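Local coordinates for protein carbonic anhydrase (Geobacillus kaustophilus, PDB 3VNP) that catalyses the reversible hydration of carbon dioxide to hydrogencarbonate as a metal-dependent, homotrimeric gamma-class enzyme, at residues L120-P123 against G124-I127; E153-R156 against R157-E161; Q164-K167 against A168-Q171. All coordinates share one frame; numbering follows the deposited sequence.

Contact 1. Residues L120-P123 against G124-I127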
ATOM      1  N   LEU A 120      -7.009 -11.641   4.968  1.00 24.49           N
ATOM      2  CA  LEU A 120      -7.672 -11.590   3.677  1.00 25.10           C
ATOM      3  C   LEU A 120      -9.002 -12.329   3.820  1.00 25.89           C
ATOM      4  O   LEU A 120      -9.029 -13.536   4.045  1.00 27.26           O
ATOM      5  CB  LEU A 120      -6.797 -12.265   2.606  1.00 24.33           C
ATOM      6  CG  LEU A 120      -7.229 -12.259   1.124  1.00 25.47           C
ATOM      7  CD1 LEU A 120      -6.052 -12.705   0.268  1.00 23.38           C
ATOM      8  CD2 LEU A 120      -8.428 -13.168   0.886  1.00 22.85           C
ATOM      9  N   VAL A 121     -10.104 -11.597   3.720  1.00 26.10           N
ATOM     10  CA  VAL A 121     -11.427 -12.194   3.816  1.00 24.49           C
ATOM     11  C   VAL A 121     -11.924 -12.401   2.390  1.00 25.87           C
ATOM     12  O   VAL A 121     -12.208 -11.447   1.671  1.00 26.85           O
ATOM     13  CB  VAL A 121     -12.388 -11.278   4.591  1.00 24.11           C
ATOM     14  CG1 VAL A 121     -13.774 -11.916   4.684  1.00 23.57           C
ATOM     15  CG2 VAL A 121     -11.825 -11.017   5.976  1.00 22.11           C
ATOM     16  N   PRO A 122     -12.029 -13.664   1.961  1.00 27.63           N
ATOM     17  CA  PRO A 122     -12.487 -13.999   0.609  1.00 27.93           C
ATOM     18  C   PRO A 122     -13.916 -13.590   0.252  1.00 29.01           C
ATOM     19  O   PRO A 122     -14.756 -13.356   1.123  1.00 28.56           O
ATOM     20  CB  PRO A 122     -12.263 -15.510   0.543  1.00 27.61           C
ATOM     21  CG  PRO A 122     -12.489 -15.934   1.945  1.00 27.41           C
ATOM     22  CD  PRO A 122     -11.769 -14.883   2.745  1.00 26.99           C
ATOM     23  N   PRO A 123     -14.200 -13.494  -1.055  1.00 30.47           N
ATOM     24  CA  PRO A 123     -15.508 -13.115  -1.589  1.00 30.97           C
ATOM     25  C   PRO A 123     -16.670 -13.860  -0.947  1.00 31.62           C
ATOM     26  O   PRO A 123     -16.630 -15.076  -0.794  1.00 33.38           O
ATOM     27  CB  PRO A 123     -15.375 -13.439  -3.075  1.00 30.75           C
ATOM     28  CG  PRO A 123     -13.942 -13.124  -3.342  1.00 31.11           C
ATOM     29  CD  PRO A 123     -13.256 -13.768  -2.156  1.00 30.25           C
ATOM     30  N   GLY A 124     -17.698 -13.113  -0.568  1.00 33.16           N
ATOM     31  CA  GLY A 124     -18.880 -13.708   0.022  1.00 33.70           C
ATOM     32  C   GLY A 124     -18.771 -14.249   1.431  1.00 35.19           C
ATOM     33  O   GLY A 124     -19.774 -14.688   1.989  1.00 37.16           O
ATOM     34  N   LYS A 125     -17.589 -14.222   2.031  1.00 35.29           N
ATOM     35  CA  LYS A 125     -17.493 -14.765   3.372  1.00 37.18           C
ATOM     36  C   LYS A 125     -18.113 -13.880   4.429  1.00 39.00           C
ATOM     37  O   LYS A 125     -17.859 -12.677   4.479  1.00 39.69           O
ATOM     38  CB  LYS A 125     -16.049 -15.059   3.768  1.00 37.33           C
ATOM     39  CG  LYS A 125     -15.977 -15.555   5.193  1.00 38.78           C
ATOM     40  CD  LYS A 125     -14.677 -16.245   5.521  1.00 42.18           C
ATOM     41  CE  LYS A 125     -14.799 -16.981   6.853  1.00 42.04           C
ATOM     42  NZ  LYS A 125     -15.901 -17.990   6.820  1.00 42.01           N
ATOM     43  N   LYS A 126     -18.932 -14.493   5.278  1.00 40.75           N
ATOM     44  CA  LYS A 126     -19.587 -13.776   6.360  1.00 41.35           C
ATOM     45  C   LYS A 126     -18.814 -14.010   7.651  1.00 39.49           C
ATOM     46  O   LYS A 126     -18.496 -15.140   8.000  1.00 40.07           O
ATOM     47  CB  LYS A 126     -21.043 -14.240   6.497  1.00 43.18           C
ATOM     48  CG  LYS A 126     -21.941 -13.697   5.385  1.00 51.38           C
ATOM     49  CD  LYS A 126     -23.405 -14.130   5.498  1.00 55.40           C
ATOM     50  CE  LYS A 126     -23.590 -15.605   5.135  1.00 59.22           C
ATOM     51  NZ  LYS A 126     -25.032 -15.997   5.053  1.00 61.02           N
ATOM     52  N   ILE A 127     -18.483 -12.933   8.343  1.00 38.65           N
ATOM     53  CA  ILE A 127     -17.754 -13.042   9.595  1.00 38.78           C
ATOM     54  C   ILE A 127     -18.726 -12.757  10.736  1.00 40.62           C
ATOM     55  O   ILE A 127     -19.332 -11.687  10.791  1.00 41.10           O
ATOM     56  CB  ILE A 127     -16.579 -12.035   9.645  1.00 37.09           C
ATOM     57  CG1 ILE A 127     -15.604 -12.317   8.501  1.00 36.22           C
ATOM     58  CG2 ILE A 127     -15.847 -12.138  10.976  1.00 35.62           C
ATOM     59  CD1 ILE A 127     -14.914 -13.652   8.595  1.00 35.54           C
TER
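Val121 meets Lys125 through a methyl placed by its first torsion: CG1 stands opposite the backbone N (chi1 180°), where it rests 4.0 Å from CB of Lys125. The two side chains cross at about a right angle. The lysine's own first torsion, likewise anti, plays no part in that touch and only sends the chain beyond CB on its way. Pro122 takes the other approach, lying alongside the lysine and pointing the same way, with its ring CG 4.1 Å from Lys125 CB. The base of the lysine is therefore touched by two neighbours, while the chain beyond it leads away from the 120-123 segment. The same valine methyl also reaches CG1 of Ile127 at 4.3 Å, a looser apolar contact between two buried residues that joins the two strands below the turn.

What closes the turn is a backbone bond. Lys125 N donates to Pro122 O at 3.1 Å, with an N-H...O angle of 161° and the donor tilted from the carbonyl plane. Pro123 and Gly124 occupy the two central positions, and the positive phi of Gly124 (72°) goes with its lack of a side chain: a CB there would run into the carbonyl O of Pro123. Outside the turn, Gly124 has a backbone hydrogen bond with Asp105, and the side chain of Pro123 packs on Leu104, both of the preceding coil. The Pro122-Lys125 unit is a type II beta turn, here joining strands 120-121 and 126-127 at a corner of the left-handed beta-helix built from hexapeptide repeats.

Contact 2. Residues E153-R156 against R157-E161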
ATOM      1  N   GLU A 153     -13.732   0.859  21.316  1.00 46.51           N
ATOM      2  CA  GLU A 153     -14.498   2.085  21.547  1.00 46.77           C
ATOM      3  C   GLU A 153     -13.494   3.199  21.792  1.00 45.01           C
ATOM      4  O   GLU A 153     -13.708   4.351  21.418  1.00 43.94           O
ATOM      5  CB  GLU A 153     -15.413   1.910  22.769  1.00 49.82           C
ATOM      6  CG  GLU A 153     -15.912   3.200  23.446  1.00 53.72           C
ATOM      7  CD  GLU A 153     -16.751   4.092  22.537  1.00 57.77           C
ATOM      8  OE1 GLU A 153     -17.543   3.556  21.725  1.00 59.42           O
ATOM      9  OE2 GLU A 153     -16.631   5.336  22.647  1.00 59.08           O
ATOM     10  N   ARG A 154     -12.381   2.827  22.408  1.00 43.91           N
ATOM     11  CA  ARG A 154     -11.314   3.764  22.719  1.00 43.43           C
ATOM     12  C   ARG A 154     -10.648   4.249  21.423  1.00 42.57           C
ATOM     13  O   ARG A 154     -10.358   5.438  21.270  1.00 42.54           O
ATOM     14  CB  ARG A 154     -10.295   3.070  23.633  1.00 42.32           C
ATOM     15  CG  ARG A 154      -9.470   3.997  24.509  1.00 43.67           C
ATOM     16  CD  ARG A 154      -8.268   4.550  23.776  1.00 46.56           C
ATOM     17  NE  ARG A 154      -7.422   3.481  23.251  1.00 48.70           N
ATOM     18  CZ  ARG A 154      -6.290   3.682  22.586  1.00 49.01           C
ATOM     19  NH1 ARG A 154      -5.859   4.916  22.365  1.00 48.51           N
ATOM     20  NH2 ARG A 154      -5.591   2.651  22.135  1.00 49.45           N
ATOM     21  N   ILE A 155     -10.418   3.324  20.494  1.00 40.86           N
ATOM     22  CA  ILE A 155      -9.794   3.651  19.213  1.00 39.25           C
ATOM     23  C   ILE A 155     -10.742   4.504  18.370  1.00 38.33           C
ATOM     24  O   ILE A 155     -10.370   5.557  17.848  1.00 37.63           O
ATOM     25  CB  ILE A 155      -9.446   2.359  18.423  1.00 38.69           C
ATOM     26  CG1 ILE A 155      -8.332   1.592  19.139  1.00 39.35           C
ATOM     27  CG2 ILE A 155      -9.014   2.704  17.009  1.00 37.92           C
ATOM     28  CD1 ILE A 155      -8.067   0.203  18.566  1.00 38.58           C
ATOM     29  N   ARG A 156     -11.973   4.025  18.244  1.00 36.84           N
ATOM     30  CA  ARG A 156     -13.007   4.699  17.481  1.00 37.37           C
ATOM     31  C   ARG A 156     -13.140   6.164  17.904  1.00 37.82           C
ATOM     32  O   ARG A 156     -13.056   7.075  17.078  1.00 36.73           O
ATOM     33  CB  ARG A 156     -14.314   3.936  17.692  1.00 38.09           C
ATOM     34  CG  ARG A 156     -15.553   4.506  17.046  1.00 37.93           C
ATOM     35  CD  ARG A 156     -16.598   3.410  17.008  1.00 39.59           C
ATOM     36  NE  ARG A 156     -16.602   2.631  18.246  1.00 42.46           N
ATOM     37  CZ  ARG A 156     -16.596   1.302  18.300  1.00 43.16           C
ATOM     38  NH1 ARG A 156     -16.586   0.586  17.186  1.00 43.54           N
ATOM     39  NH2 ARG A 156     -16.596   0.683  19.473  1.00 45.27           N
ATOM     40  N   ARG A 157     -13.334   6.383  19.200  1.00 39.66           N
ATOM     41  CA  ARG A 157     -13.475   7.726  19.752  1.00 41.97           C
ATOM     42  C   ARG A 157     -12.210   8.557  19.545  1.00 40.97           C
ATOM     43  O   ARG A 157     -12.282   9.737  19.203  1.00 40.08           O
ATOM     44  CB  ARG A 157     -13.803   7.635  21.244  1.00 45.49           C
ATOM     45  CG  ARG A 157     -13.903   8.966  21.954  1.00 52.42           C
ATOM     46  CD  ARG A 157     -14.080   8.753  23.449  1.00 58.59           C
ATOM     47  NE  ARG A 157     -12.968   7.995  24.018  1.00 63.03           N
ATOM     48  CZ  ARG A 157     -12.859   7.668  25.302  1.00 65.26           C
ATOM     49  NH1 ARG A 157     -13.803   8.032  26.166  1.00 65.16           N
ATOM     50  NH2 ARG A 157     -11.806   6.973  25.722  1.00 65.71           N
ATOM     51  N   GLU A 158     -11.054   7.935  19.758  1.00 41.22           N
ATOM     52  CA  GLU A 158      -9.773   8.611  19.585  1.00 41.56           C
ATOM     53  C   GLU A 158      -9.612   9.179  18.173  1.00 40.52           C
ATOM     54  O   GLU A 158      -9.120  10.296  18.005  1.00 39.68           O
ATOM     55  CB  GLU A 158      -8.620   7.645  19.872  1.00 45.27           C
ATOM     56  CG  GLU A 158      -7.240   8.198  19.509  1.00 51.96           C
ATOM     57  CD  GLU A 158      -6.189   7.105  19.343  1.00 56.28           C
ATOM     58  OE1 GLU A 158      -5.951   6.355  20.313  1.00 58.75           O
ATOM     59  OE2 GLU A 158      -5.599   6.993  18.241  1.00 58.86           O
ATOM     60  N   TYR A 159     -10.015   8.419  17.155  1.00 38.85           N
ATOM     61  CA  TYR A 159      -9.875   8.908  15.788  1.00 39.46           C
ATOM     62  C   TYR A 159     -10.810  10.054  15.417  1.00 38.94           C
ATOM     63  O   TYR A 159     -10.554  10.774  14.452  1.00 38.88           O
ATOM     64  CB  TYR A 159     -10.000   7.766  14.770  1.00 39.20           C
ATOM     65  CG  TYR A 159      -8.651   7.186  14.401  1.00 39.84           C
ATOM     66  CD1 TYR A 159      -8.149   6.054  15.045  1.00 40.24           C
ATOM     67  CD2 TYR A 159      -7.836   7.825  13.462  1.00 40.29           C
ATOM     68  CE1 TYR A 159      -6.865   5.572  14.767  1.00 42.08           C
ATOM     69  CE2 TYR A 159      -6.550   7.355  13.177  1.00 41.79           C
ATOM     70  CZ  TYR A 159      -6.071   6.230  13.833  1.00 42.43           C
ATOM     71  OH  TYR A 159      -4.796   5.776  13.564  1.00 43.04           O
ATOM     72  N   VAL A 160     -11.891  10.224  16.173  1.00 38.30           N
ATOM     73  CA  VAL A 160     -12.809  11.324  15.910  1.00 37.25           C
ATOM     74  C   VAL A 160     -12.103  12.575  16.424  1.00 37.60           C
ATOM     75  O   VAL A 160     -12.167  13.639  15.809  1.00 36.00           O
ATOM     76  CB  VAL A 160     -14.138  11.151  16.661  1.00 37.31           C
ATOM     77  CG1 VAL A 160     -15.037  12.338  16.385  1.00 36.60           C
ATOM     78  CG2 VAL A 160     -14.817   9.868  16.226  1.00 36.93           C
ATOM     79  N   GLU A 161     -11.422  12.426  17.560  1.00 37.96           N
ATOM     80  CA  GLU A 161     -10.667  13.517  18.162  1.00 38.94           C
ATOM     81  C   GLU A 161      -9.549  13.939  17.208  1.00 38.03           C
ATOM     82  O   GLU A 161      -9.452  15.112  16.851  1.00 37.54           O
ATOM     83  CB  GLU A 161     -10.047  13.081  19.496  1.00 43.52           C
ATOM     84  CG  GLU A 161     -10.716  13.643  20.745  1.00 49.53           C
ATOM     85  CD  GLU A 161     -12.001  12.916  21.113  1.00 54.99           C
ATOM     86  OE1 GLU A 161     -12.900  12.802  20.248  1.00 58.58           O
ATOM     87  OE2 GLU A 161     -12.116  12.459  22.275  1.00 56.97           O
TER
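Ile155 and Tyr159 form the close-packed side of this pair of helical turns, whereas Arg154, Arg157 and Glu158 make its looser, more open side. The isoleucine and tyrosine side chains lie side by side and point the same way, with CG2 of Ile155 4.0 Å from CD1 of Tyr159. The carbonyl O of Ile155 sits at the edge of the tyrosine ring, near its plane and 3.6 Å from CD1. That oxygen also accepts Tyr159 N at 3.0 Å, the bond running nearly along the C=O axis. Next to it, CG2 of Val160 lies 3.4 Å from Arg156 O, an acceptor whose bond from Val160 N is weak.

On the open side the contact is ionic. NH1 of Arg154 meets OE1 of Glu158 in a salt bridge of 2.5 Å, the guanidinium and carboxylate planes turned 52° apart. Bends at chi2 (-84°) and chi3 (-56°) fold the arginine along the helix to lie beside the extended glutamate. Its NH2 has a second acidic partner, Glu151. With an alanine here, Glu158 is likely to keep no more than a long, weak ion pair to Lys162, and Glu151 would probably lose this cation. The exposed Arg157 merely brings NH2 to 4.0 Å from Arg154 CG.

Tyr159 OH is hydrogen-bonded to Arg44 of the third subunit, and its ring packs on that subunit's metal ligand His65. An i to i+4 salt bridge backed by an apolar i to i+4 pair is typical of an amphipathic helix, whose inner face here borders the intersubunit metal site of a gamma-class carbonic anhydrase.

Contact 3. Residues Q164-K167 against A168-Q171; sequences QYYK and ALQQ
Tyr165 and Leu169 touch one turn apart, where CE2 of the tyrosine ring comes to 3.5 Å from CD1 of the leucine. The two side chains approach at a slant. Leucine CG stands opposite its carbonyl carbon (chi1 -67°), which carries CD1 back toward the ring, and the same methyl lies 4.3 Å from CD1 of Tyr166.

Beneath this packing the carbonyls of 164-167 are taken in order. Tyr165 O accepts Leu169 N at 3.1 Å and 165°, and Tyr166 O accepts Gln170 N at 2.9 Å. Gln164 O takes Ala168 N from above its carbonyl plane, 39° out of it, while the last of the series, Gln171 N to Lys167 O, is weak at 3.3 Å.

The polar ends of Gln164, Tyr165, Tyr166, Lys167 and Gln170 find their main partners elsewhere. Gln164 NE2, Lys167 NZ and Gln170 NE2 donate to the carbonyl oxygens of Ser16, Ala17 and Ile19. One water donates to Gln170 OE1 at 2.8 Å and receives a long, weak bond from Lys167 NZ, bridging the two side chains. Tyr165 OH is hydrogen-bonded to the backbone N of Lys7 of the third subunit, and Tyr166 OH to Asp46 and Thr26 of that subunit. The i to i+4 N-H to C=O pattern is that of an alpha-helix, here the last turns of the C-terminal helix, lying between its own beta-helix and the third subunit of the trimer.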
ATOM      1  N   GLN A 164     -10.710  15.722  13.896  1.00 33.14           N
ATOM      2  CA  GLN A 164     -11.067  17.129  14.020  1.00 32.85           C
ATOM      3  C   GLN A 164      -9.847  17.986  14.304  1.00 33.52           C
ATOM      4  O   GLN A 164      -9.823  19.170  13.960  1.00 34.10           O
ATOM      5  CB  GLN A 164     -12.094  17.319  15.143  1.00 32.89           C
ATOM      6  CG  GLN A 164     -13.383  16.539  14.953  1.00 31.05           C
ATOM      7  CD  GLN A 164     -14.087  16.891  13.664  1.00 31.98           C
ATOM      8  OE1 GLN A 164     -14.539  18.019  13.477  1.00 34.42           O
ATOM      9  NE2 GLN A 164     -14.179  15.926  12.759  1.00 32.72           N
ATOM     10  N   TYR A 165      -8.839  17.392  14.936  1.00 33.30           N
ATOM     11  CA  TYR A 165      -7.616  18.117  15.263  1.00 33.12           C
ATOM     12  C   TYR A 165      -6.812  18.421  14.003  1.00 32.29           C
ATOM     13  O   TYR A 165      -6.381  19.556  13.784  1.00 31.62           O
ATOM     14  CB  TYR A 165      -6.750  17.311  16.233  1.00 33.73           C
ATOM     15  CG  TYR A 165      -5.531  18.075  16.698  1.00 36.48           C
ATOM     16  CD1 TYR A 165      -5.628  19.029  17.706  1.00 36.75           C
ATOM     17  CD2 TYR A 165      -4.289  17.877  16.097  1.00 37.66           C
ATOM     18  CE1 TYR A 165      -4.517  19.771  18.106  1.00 38.69           C
ATOM     19  CE2 TYR A 165      -3.175  18.611  16.487  1.00 39.35           C
ATOM     20  CZ  TYR A 165      -3.295  19.558  17.492  1.00 40.12           C
ATOM     21  OH  TYR A 165      -2.194  20.296  17.871  1.00 41.89           O
ATOM     22  N   TYR A 166      -6.606  17.396  13.185  1.00 31.10           N
ATOM     23  CA  TYR A 166      -5.870  17.543  11.936  1.00 30.86           C
ATOM     24  C   TYR A 166      -6.684  18.421  10.996  1.00 31.23           C
ATOM     25  O   TYR A 166      -6.131  19.166  10.194  1.00 30.72           O
ATOM     26  CB  TYR A 166      -5.637  16.171  11.296  1.00 31.69           C
ATOM     27  CG  TYR A 166      -4.409  15.432  11.792  1.00 31.43           C
ATOM     28  CD1 TYR A 166      -3.157  15.653  11.213  1.00 31.62           C
ATOM     29  CD2 TYR A 166      -4.502  14.494  12.821  1.00 29.99           C
ATOM     30  CE1 TYR A 166      -2.028  14.954  11.645  1.00 31.89           C
ATOM     31  CE2 TYR A 166      -3.382  13.792  13.259  1.00 29.37           C
ATOM     32  CZ  TYR A 166      -2.150  14.022  12.666  1.00 30.97           C
ATOM     33  OH  TYR A 166      -1.050  13.297  13.068  1.00 29.92           O
ATOM     34  N   LYS A 167      -8.005  18.323  11.099  1.00 32.61           N
ATOM     35  CA  LYS A 167      -8.896  19.122  10.263  1.00 35.21           C
ATOM     36  C   LYS A 167      -8.638  20.602  10.560  1.00 36.75           C
ATOM     37  O   LYS A 167      -8.599  21.439   9.651  1.00 36.68           O
ATOM     38  CB  LYS A 167     -10.358  18.763  10.558  1.00 35.27           C
ATOM     39  CG  LYS A 167     -11.381  19.426   9.644  1.00 35.62           C
ATOM     40  CD  LYS A 167     -12.794  18.944   9.968  1.00 37.97           C
ATOM     41  CE  LYS A 167     -13.853  19.692   9.169  1.00 37.72           C
ATOM     42  NZ  LYS A 167     -13.617  19.550   7.716  1.00 38.74           N
ATOM     43  N   ALA A 168      -8.447  20.910  11.839  1.00 37.35           N
ATOM     44  CA  ALA A 168      -8.171  22.275  12.270  1.00 38.51           C
ATOM     45  C   ALA A 168      -6.830  22.730  11.708  1.00 39.21           C
ATOM     46  O   ALA A 168      -6.723  23.814  11.135  1.00 40.86           O
ATOM     47  CB  ALA A 168      -8.151  22.350  13.794  1.00 37.55           C
ATOM     48  N   LEU A 169      -5.807  21.896  11.878  1.00 39.33           N
ATOM     49  CA  LEU A 169      -4.470  22.212  11.385  1.00 40.58           C
ATOM     50  C   LEU A 169      -4.522  22.514   9.901  1.00 41.29           C
ATOM     51  O   LEU A 169      -3.919  23.470   9.427  1.00 42.08           O
ATOM     52  CB  LEU A 169      -3.525  21.037  11.622  1.00 40.51           C
ATOM     53  CG  LEU A 169      -3.192  20.714  13.079  1.00 40.38           C
ATOM     54  CD1 LEU A 169      -2.414  19.411  13.143  1.00 39.34           C
ATOM     55  CD2 LEU A 169      -2.395  21.864  13.686  1.00 38.83           C
ATOM     56  N   GLN A 170      -5.252  21.681   9.178  1.00 42.47           N
ATOM     57  CA  GLN A 170      -5.406  21.825   7.742  1.00 45.43           C
ATOM     58  C   GLN A 170      -5.809  23.257   7.392  1.00 47.89           C
ATOM     59  O   GLN A 170      -5.277  23.856   6.452  1.00 48.09           O
ATOM     60  CB  GLN A 170      -6.470  20.839   7.263  1.00 44.53           C
ATOM     61  CG  GLN A 170      -6.437  20.509   5.790  1.00 42.02           C
ATOM     62  CD  GLN A 170      -7.299  19.298   5.467  1.00 40.71           C
ATOM     63  OE1 GLN A 170      -8.507  19.303   5.694  1.00 38.41           O
ATOM     64  NE2 GLN A 170      -6.676  18.254   4.943  1.00 39.25           N
ATOM     65  N   GLN A 171      -6.743  23.799   8.169  1.00 50.81           N
ATOM     66  CA  GLN A 171      -7.249  25.153   7.964  1.00 53.12           C
ATOM     67  C   GLN A 171      -6.315  26.238   8.511  1.00 54.26           C
ATOM     68  O   GLN A 171      -5.282  25.894   9.131  1.00 54.70           O
ATOM     69  CB  GLN A 171      -8.627  25.288   8.621  1.00 53.42           C
ATOM     70  CG  GLN A 171      -9.670  24.317   8.085  1.00 55.22           C
ATOM     71  CD  GLN A 171     -10.921  24.253   8.952  1.00 57.19           C
ATOM     72  OE1 GLN A 171     -11.876  23.537   8.634  1.00 56.59           O
ATOM     73  NE2 GLN A 171     -10.920  24.998  10.055  1.00 57.91           N
TER
HETATM   74  O   HOH W   1     -10.950  17.925   6.160  1.00 28.66           O

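In the fold
From the N terminus the chain first winds through the parallel-stranded coils, and contact 1 closes a tight turn near their end, between strands 120-121 and 126-127. Strands 131-135 and 138-143 then lead to helix 146-170, which holds contact 2 and, further along, contact 3. All three are local and lie in series, so none nests in or crosses another. Contact 1 is on the opposite side of the chain's centre from both others, its centre about 26 Å from that of contact 2 and about 36 Å from that of contact 3. Contacts 2 and 3, with centres about 16 Å apart, both touch the third subunit, whereas segment 120-123 reaches the second subunit through Leu120.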